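Local coordinates for protein uricase (Arthrobacter globiformis, PDB 2YZC) that catalyses the oxidation of uric acid by molecular oxygen to 5-hydroxyisourate, which is then processed further to (S)-allantoin, at residues A232-H237 and D241-S246; A148-L153 and S205-L210; V28-T31 and R36-I39. All blocks are in the same frame, centred on the assembly; numbering follows the deposited sequence.

Contacts 1 and 2 belong to one layered unit, with two helices packed on the antiparallel sheet. Their centres lie about 10 Å apart and they touch through the helices 199-216 and 222-236, which follow each other in the chain. Thr236 CB of contact 1 lies 3.7 Å from Leu209 CD1 of contact 2. Contact 3 lies at the loop end of the hairpin of strands 13-31 and 38-50, in the same sheet. Its centre is about 32 Å from that of contact 1 and about 24 Å from that of contact 2. None of the three contains a residue of the allantoate pocket, although helix 222-236 and strand 240-254 supply pocket residues such as Gln223, Asn249 and His251.

Contact 1: A232-H237 and D241-S246; sequences AVIETH and DEIKMS
Ile234 reaches from the helix to the strand with its terminal methyl. Its CD1 sits 3.8 Å from Glu242 CA, so the methyl rests on the strand backbone more than on a side chain. The same methyl is 4.2 Å from Ile243 CG2. Beside it, Val233 CG2 meets Ile243 CD1 at 4.0 Å, and these two side chains cross at about a right angle. Ile243 therefore takes one helix residue on each of its two branches. Its CG1 is anti to the backbone N (chi1 179°) and chi2 is also extended, which carries CD1 out to Val233. CG2 sits between the backbone N and the carbonyl carbon, close to the strand backbone, where it meets Ile234 CD1. The contact is apolar and mostly buried.

The next shell surrounds these groups. Val233 also packs on Leu210 of helix 199-216, and Ile243 on Trp190 and Ile283 of the two flanking strands. Glu242 points away from the helix, and its OE1 is held by Arg191 and Trp295. At the helix end, Thr236 OG1 donates to Ala232 O at 2.7 Å, nearly in line with the carbonyl. The Ile234 side chain also packs on Val13 of the second subunit.

The short segments run nearly antiparallel, at 162°, with their axes 8.5 Å apart at closest approach. The helix turns back through a short connection to pack on the strand that follows it. This belongs to the tunnelling (T-) fold of the uricase family: strands 143-157 and 182-192, helices 199-216 and 222-236, then strands 240-254 and 276-285, with both helices on the antiparallel sheet.

Contact 2: A148-L153 and S205-L210; sequences AGIEGL and SVRGLL
The contact between strand and helix is made by Ile150, which sends its two branches to two different helix residues. The apolar pair is Ile150 CG2 with Leu210 CD1, 4.3 Å apart. The second meeting is with the aliphatic part of an arginine: Ile150 CD1 lies 4.2 Å from Arg207 CG. Here the two side chains cross obliquely. An extended Ile150 (chi1 -175°, chi2 171°) brings CD1 to the arginine stem while CG2 stays back by the strand and meets the leucine.

Polar interactions lie around this apolar centre. From CG, which touches Ile150, the extended chain of Arg207 carries NE to Glu131 of the adjoining strand, with which it forms a salt bridge. Gly152 O accepts a bond from Lys129 of the third subunit, which joins the strand to that subunit.

Leu210 also packs on Met229 and Val233 of helix 222-236 and on Ala188 of strand 182-192. The arrangement is a helix laid on one face of an antiparallel sheet. It is characteristic of the T-fold of the uricase family, with helix 199-216 the first of its two consecutive helices on the sheet.

Contact 3: V28-T31 and R36-I39; sequences VKVT and RHEI
The imidazole of His37 stands by segment 28-31 with two neighbours, both in oblique positions. Val30 CG1 is 4.1 Å from His37 ND1, and Thr31 O lies near the base of the ring. The bond of ND1 to Ser158 OG of the third subunit anchors the ring. The Glu38 chain bends at chi2 (-56°) and leads its carboxylate away from segment 28-31, to a salt bridge with Arg117.

Two backbone bonds join Thr31 and Glu38, an antiparallel hydrogen-bonded pair. Thr31 N donates to Glu38 O at 2.9 Å. Glu38 N donates to Thr31 O at 3.0 Å. Thr31 O also receives a CA-H contact from His37 CA at 3.2 Å. On the Thr31 face, the CB atoms of Thr31 and Glu38 meet at 3.8 Å.

Val30 and Ile39 form the neighbouring non-hydrogen-bonded pair. Their side chains lie side by side on the other face, with Val30 CG2 3.6 Å from Ile39 CD1.

This is the loop end of the hairpin formed by strands 13-31 and 38-50. Val28 and Lys29 pair with an antiparallel strand of the third subunit, so the sheet continues across the interface, and strand 103-117 lies along the other side of strand 38-50.

Contact 1: A232-H237 and D241-S246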
loop_
_atom_site.group_PDB
_atom_site.type_symbol
_atom_site.label_atom_id
_atom_site.label_comp_id
_atom_site.label_asym_id
_atom_site.label_seq_id
_atom_site.Cartn_x
_atom_site.Cartn_y
_atom_site.Cartn_z
ATOM N N ALA A 232 -31.222 9.403 -7.498
ATOM C CA ALA A 232 -31.711 8.205 -8.170
ATOM C C ALA A 232 -31.889 7.053 -7.181
ATOM O O ALA A 232 -32.842 6.280 -7.277
ATOM C CB ALA A 232 -30.740 7.795 -9.280
ATOM N N VAL A 233 -30.965 6.938 -6.233
ATOM C CA VAL A 233 -31.034 5.873 -5.240
ATOM C C VAL A 233 -32.219 6.059 -4.287
ATOM O O VAL A 233 -33.037 5.144 -4.112
ATOM C CB VAL A 233 -29.716 5.797 -4.433
ATOM C CG1 VAL A 233 -29.874 4.871 -3.238
ATOM C CG2 VAL A 233 -28.596 5.290 -5.337
ATOM N N ILE A 234 -32.319 7.238 -3.685
ATOM C CA ILE A 234 -33.406 7.512 -2.749
ATOM C C ILE A 234 -34.779 7.416 -3.409
ATOM O O ILE A 234 -35.728 6.905 -2.809
ATOM C CB ILE A 234 -33.273 8.913 -2.115
ATOM C CG1 ILE A 234 -31.903 9.069 -1.447
ATOM C CG2 ILE A 234 -34.385 9.120 -1.082
ATOM C CD1 ILE A 234 -31.636 8.082 -0.334
ATOM N N GLU A 235 -34.890 7.908 -4.636
ATOM C CA GLU A 235 -36.165 7.870 -5.345
ATOM C C GLU A 235 -36.586 6.454 -5.716
ATOM O O GLU A 235 -37.777 6.160 -5.830
ATOM C CB GLU A 235 -36.096 8.727 -6.612
ATOM C CG GLU A 235 -36.097 10.221 -6.346
ATOM C CD GLU A 235 -36.029 11.037 -7.620
ATOM O OE1 GLU A 235 -36.190 12.273 -7.546
ATOM O OE2 GLU A 235 -35.811 10.442 -8.696
ATOM N N THR A 236 -35.607 5.573 -5.891
ATOM C CA THR A 236 -35.891 4.199 -6.278
ATOM C C THR A 236 -36.099 3.231 -5.113
ATOM O O THR A 236 -36.862 2.271 -5.231
ATOM C CB THR A 236 -34.755 3.642 -7.168
ATOM O OG1 THR A 236 -34.584 4.490 -8.312
ATOM C CG2 THR A 236 -35.078 2.227 -7.636
ATOM N N HIS A 237 -35.436 3.480 -3.989
ATOM C CA HIS A 237 -35.548 2.566 -2.858
ATOM C C HIS A 237 -36.109 3.136 -1.564
ATOM O O HIS A 237 -35.410 3.821 -0.826
ATOM C CB HIS A 237 -34.187 1.929 -2.581
ATOM C CG HIS A 237 -33.723 1.018 -3.673
ATOM N ND1 HIS A 237 -32.932 1.448 -4.716
ATOM C CD2 HIS A 237 -33.975 -0.291 -3.906
ATOM C CE1 HIS A 237 -32.717 0.442 -5.545
ATOM N NE2 HIS A 237 -33.339 -0.625 -5.075
ATOM N N ASP A 241 -32.879 5.600 3.688
ATOM C CA ASP A 241 -33.150 6.937 4.216
ATOM C C ASP A 241 -32.139 7.981 3.776
ATOM O O ASP A 241 -32.451 9.173 3.714
ATOM C CB ASP A 241 -33.194 6.909 5.742
ATOM C CG ASP A 241 -34.607 6.832 6.278
ATOM O OD1 ASP A 241 -35.548 6.732 5.461
ATOM O OD2 ASP A 241 -34.771 6.870 7.515
ATOM N N GLU A 242 -30.924 7.542 3.477
ATOM C CA GLU A 242 -29.894 8.472 3.061
ATOM C C GLU A 242 -28.705 7.753 2.454
ATOM O O GLU A 242 -28.455 6.584 2.731
ATOM C CB GLU A 242 -29.415 9.297 4.255
ATOM C CG GLU A 242 -29.006 8.443 5.451
ATOM C CD GLU A 242 -28.449 9.265 6.593
ATOM O OE1 GLU A 242 -28.383 8.739 7.727
ATOM O OE2 GLU A 242 -28.070 10.432 6.353
ATOM N N ILE A 243 -27.980 8.470 1.614
ATOM C CA ILE A 243 -26.796 7.914 0.990
ATOM C C ILE A 243 -25.731 8.989 1.059
ATOM O O ILE A 243 -26.003 10.169 0.822
ATOM C CB ILE A 243 -27.066 7.505 -0.475
ATOM C CG1 ILE A 243 -25.780 6.952 -1.103
ATOM C CG2 ILE A 243 -27.588 8.694 -1.269
ATOM C CD1 ILE A 243 -25.975 6.352 -2.472
ATOM N N LYS A 244 -24.525 8.583 1.428
ATOM C CA LYS A 244 -23.411 9.506 1.529
ATOM C C LYS A 244 -22.375 9.081 0.515
ATOM O O LYS A 244 -22.124 7.890 0.344
ATOM C CB LYS A 244 -22.791 9.463 2.923
ATOM C CG LYS A 244 -23.696 9.976 4.023
ATOM C CD LYS A 244 -22.951 10.065 5.341
ATOM C CE LYS A 244 -23.752 10.856 6.364
ATOM N NZ LYS A 244 -22.951 11.090 7.594
ATOM N N MET A 245 -21.778 10.056 -0.156
ATOM C CA MET A 245 -20.754 9.753 -1.138
ATOM C C MET A 245 -19.525 10.616 -0.928
ATOM O O MET A 245 -19.613 11.763 -0.477
ATOM C CB MET A 245 -21.298 9.962 -2.549
ATOM C CG MET A 245 -22.361 8.959 -2.940
ATOM S SD MET A 245 -23.201 9.424 -4.459
ATOM C CE MET A 245 -24.564 10.329 -3.788
ATOM N N SER A 246 -18.377 10.035 -1.256
ATOM C CA SER A 246 -17.094 10.705 -1.151
ATOM C C SER A 246 -16.460 10.427 -2.508
ATOM O O SER A 246 -16.048 9.301 -2.792
ATOM C CB SER A 246 -16.262 10.085 -0.030
ATOM O OG SER A 246 -15.036 10.773 0.122
#

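Contact 2: A148-L153 and S205-L210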
loop_
_atom_site.group_PDB
_atom_site.type_symbol
_atom_site.label_atom_id
_atom_site.label_comp_id
_atom_site.label_asym_id
_atom_site.label_seq_id
_atom_site.Cartn_x
_atom_site.Cartn_y
_atom_site.Cartn_z
ATOM N N ALA A 148 -24.982 -0.179 4.035
ATOM C CA ALA A 148 -24.299 -0.967 3.015
ATOM C C ALA A 148 -23.541 0.018 2.140
ATOM O O ALA A 148 -23.841 1.206 2.141
ATOM C CB ALA A 148 -25.310 -1.755 2.173
ATOM N N GLY A 149 -22.550 -0.460 1.400
ATOM C CA GLY A 149 -21.813 0.458 0.563
ATOM C C GLY A 149 -20.977 -0.209 -0.502
ATOM O O GLY A 149 -20.932 -1.435 -0.616
ATOM N N ILE A 150 -20.318 0.622 -1.294
ATOM C CA ILE A 150 -19.456 0.139 -2.353
ATOM C C ILE A 150 -18.225 1.028 -2.352
ATOM O O ILE A 150 -18.303 2.213 -2.019
ATOM C CB ILE A 150 -20.164 0.213 -3.724
ATOM C CG1 ILE A 150 -19.280 -0.411 -4.809
ATOM C CG2 ILE A 150 -20.484 1.659 -4.066
ATOM C CD1 ILE A 150 -19.984 -0.574 -6.143
ATOM N N GLU A 151 -17.080 0.454 -2.692
ATOM C CA GLU A 151 -15.855 1.228 -2.739
ATOM C C GLU A 151 -14.911 0.620 -3.761
ATOM O O GLU A 151 -15.131 -0.498 -4.229
ATOM C CB GLU A 151 -15.194 1.272 -1.355
ATOM C CG GLU A 151 -14.778 -0.078 -0.794
ATOM C CD GLU A 151 -14.416 -0.002 0.683
ATOM O OE1 GLU A 151 -13.780 -0.948 1.201
ATOM O OE2 GLU A 151 -14.776 1.003 1.331
ATOM N N GLY A 152 -13.889 1.384 -4.132
ATOM C CA GLY A 152 -12.906 0.900 -5.086
ATOM C C GLY A 152 -13.390 0.768 -6.515
ATOM O O GLY A 152 -12.729 0.132 -7.336
ATOM N N LEU A 153 -14.540 1.359 -6.820
ATOM C CA LEU A 153 -15.091 1.301 -8.169
ATOM C C LEU A 153 -14.722 2.571 -8.934
ATOM O O LEU A 153 -15.377 3.605 -8.802
ATOM C CB LEU A 153 -16.611 1.147 -8.109
ATOM C CG LEU A 153 -17.358 1.146 -9.444
ATOM C CD1 LEU A 153 -16.783 0.099 -10.382
ATOM C CD2 LEU A 153 -18.832 0.884 -9.180
ATOM N N SER A 205 -29.011 -3.141 -7.489
ATOM C CA SER A 205 -29.776 -2.030 -8.031
ATOM C C SER A 205 -29.083 -0.700 -7.771
ATOM O O SER A 205 -28.983 0.144 -8.667
ATOM C CB SER A 205 -31.176 -1.994 -7.415
ATOM O OG SER A 205 -31.840 -0.800 -7.786
ATOM N N VAL A 206 -28.617 -0.509 -6.541
ATOM C CA VAL A 206 -27.944 0.730 -6.172
ATOM C C VAL A 206 -26.692 0.921 -7.028
ATOM O O VAL A 206 -26.471 1.997 -7.584
ATOM C CB VAL A 206 -27.596 0.734 -4.661
ATOM C CG1 VAL A 206 -26.690 1.906 -4.319
ATOM C CG2 VAL A 206 -28.889 0.842 -3.846
ATOM N N ARG A 207 -25.887 -0.129 -7.156
ATOM C CA ARG A 207 -24.680 -0.047 -7.980
ATOM C C ARG A 207 -25.048 0.420 -9.392
ATOM O O ARG A 207 -24.420 1.323 -9.946
ATOM C CB ARG A 207 -23.998 -1.421 -8.047
ATOM C CG ARG A 207 -22.849 -1.511 -9.040
ATOM C CD ARG A 207 -22.264 -2.919 -9.057
ATOM N NE ARG A 207 -21.195 -3.062 -10.039
ATOM C CZ ARG A 207 -21.374 -3.060 -11.356
ATOM N NH1 ARG A 207 -22.591 -2.929 -11.866
ATOM N NH2 ARG A 207 -20.331 -3.186 -12.167
ATOM N N GLY A 208 -26.071 -0.200 -9.968
ATOM C CA GLY A 208 -26.498 0.166 -11.309
ATOM C C GLY A 208 -27.006 1.597 -11.420
ATOM O O GLY A 208 -26.752 2.276 -12.415
ATOM N N LEU A 209 -27.730 2.062 -10.407
ATOM C CA LEU A 209 -28.265 3.424 -10.418
ATOM C C LEU A 209 -27.147 4.462 -10.332
ATOM O O LEU A 209 -27.210 5.515 -10.973
ATOM C CB LEU A 209 -29.242 3.617 -9.259
ATOM C CG LEU A 209 -30.507 2.759 -9.312
ATOM C CD1 LEU A 209 -31.273 2.870 -8.003
ATOM C CD2 LEU A 209 -31.366 3.203 -10.487
ATOM N N LEU A 210 -26.128 4.165 -9.534
ATOM C CA LEU A 210 -24.997 5.076 -9.381
ATOM C C LEU A 210 -24.222 5.168 -10.691
ATOM O O LEU A 210 -23.876 6.258 -11.144
ATOM C CB LEU A 210 -24.062 4.592 -8.269
ATOM C CG LEU A 210 -24.606 4.608 -6.838
ATOM C CD1 LEU A 210 -23.605 3.953 -5.901
ATOM C CD2 LEU A 210 -24.870 6.046 -6.403
#

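Contact 3: V28-T31 and R36-I39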
loop_
_atom_site.group_PDB
_atom_site.type_symbol
_atom_site.label_atom_id
_atom_site.label_comp_id
_atom_site.label_asym_id
_atom_site.label_seq_id
_atom_site.Cartn_x
_atom_site.Cartn_y
_atom_site.Cartn_z
ATOM N N VAL A 28 -13.462 -17.390 4.394
ATOM C CA VAL A 28 -13.884 -17.877 3.096
ATOM C C VAL A 28 -14.804 -19.045 3.404
ATOM O O VAL A 28 -14.398 -20.008 4.058
ATOM C CB VAL A 28 -12.700 -18.340 2.223
ATOM C CG1 VAL A 28 -13.216 -19.103 1.005
ATOM C CG2 VAL A 28 -11.912 -17.130 1.748
ATOM N N LYS A 29 -16.058 -18.930 2.975
ATOM C CA LYS A 29 -17.044 -19.983 3.189
ATOM C C LYS A 29 -17.354 -20.648 1.855
ATOM O O LYS A 29 -17.824 -19.999 0.916
ATOM C CB LYS A 29 -18.337 -19.409 3.774
ATOM C CG LYS A 29 -19.468 -20.435 3.919
ATOM C CD LYS A 29 -19.074 -21.564 4.858
ATOM C CE LYS A 29 -20.206 -22.566 5.061
ATOM N NZ LYS A 29 -20.515 -23.344 3.831
ATOM N N VAL A 30 -17.070 -21.940 1.768
ATOM C CA VAL A 30 -17.344 -22.675 0.546
ATOM C C VAL A 30 -18.629 -23.471 0.721
ATOM O O VAL A 30 -18.808 -24.160 1.726
ATOM C CB VAL A 30 -16.207 -23.671 0.201
ATOM C CG1 VAL A 30 -16.563 -24.435 -1.069
ATOM C CG2 VAL A 30 -14.892 -22.929 0.020
ATOM N N THR A 31 -19.533 -23.350 -0.242
ATOM C CA THR A 31 -20.777 -24.105 -0.204
ATOM C C THR A 31 -20.545 -25.247 -1.180
ATOM O O THR A 31 -20.341 -25.014 -2.369
ATOM C CB THR A 31 -21.978 -23.266 -0.688
ATOM O OG1 THR A 31 -22.165 -22.148 0.186
ATOM C CG2 THR A 31 -23.252 -24.105 -0.690
ATOM N N ARG A 36 -21.476 -28.233 -7.740
ATOM C CA ARG A 36 -21.448 -26.825 -8.131
ATOM C C ARG A 36 -21.138 -25.976 -6.892
ATOM O O ARG A 36 -22.051 -25.529 -6.201
ATOM C CB ARG A 36 -22.818 -26.437 -8.700
ATOM C CG ARG A 36 -22.910 -25.059 -9.335
ATOM C CD ARG A 36 -22.146 -24.990 -10.649
ATOM N NE ARG A 36 -22.545 -23.827 -11.440
ATOM C CZ ARG A 36 -21.941 -23.436 -12.557
ATOM N NH1 ARG A 36 -20.900 -24.114 -13.025
ATOM N NH2 ARG A 36 -22.378 -22.367 -13.204
ATOM N N HIS A 37 -19.853 -25.759 -6.618
ATOM C CA HIS A 37 -19.435 -24.984 -5.450
ATOM C C HIS A 37 -19.711 -23.486 -5.545
ATOM O O HIS A 37 -19.725 -22.908 -6.631
ATOM C CB HIS A 37 -17.934 -25.181 -5.181
ATOM C CG HIS A 37 -17.555 -26.579 -4.800
ATOM N ND1 HIS A 37 -16.293 -26.908 -4.351
ATOM C CD2 HIS A 37 -18.258 -27.737 -4.827
ATOM C CE1 HIS A 37 -16.235 -28.207 -4.117
ATOM N NE2 HIS A 37 -17.413 -28.734 -4.398
ATOM N N GLU A 38 -19.928 -22.869 -4.389
ATOM C CA GLU A 38 -20.162 -21.432 -4.287
ATOM C C GLU A 38 -19.120 -20.895 -3.307
ATOM O O GLU A 38 -18.713 -21.597 -2.374
ATOM C CB GLU A 38 -21.563 -21.129 -3.743
ATOM C CG GLU A 38 -22.721 -21.650 -4.585
ATOM C CD GLU A 38 -22.687 -21.151 -6.017
ATOM O OE1 GLU A 38 -22.389 -19.957 -6.234
ATOM O OE2 GLU A 38 -22.970 -21.955 -6.933
ATOM N N ILE A 39 -18.703 -19.651 -3.519
ATOM C CA ILE A 39 -17.702 -19.011 -2.671
ATOM C C ILE A 39 -18.186 -17.690 -2.079
ATOM O O ILE A 39 -18.717 -16.841 -2.792
ATOM C CB ILE A 39 -16.405 -18.699 -3.472
ATOM C CG1 ILE A 39 -15.799 -19.989 -4.027
ATOM C CG2 ILE A 39 -15.397 -17.971 -2.580
ATOM C CD1 ILE A 39 -15.357 -20.968 -2.966
#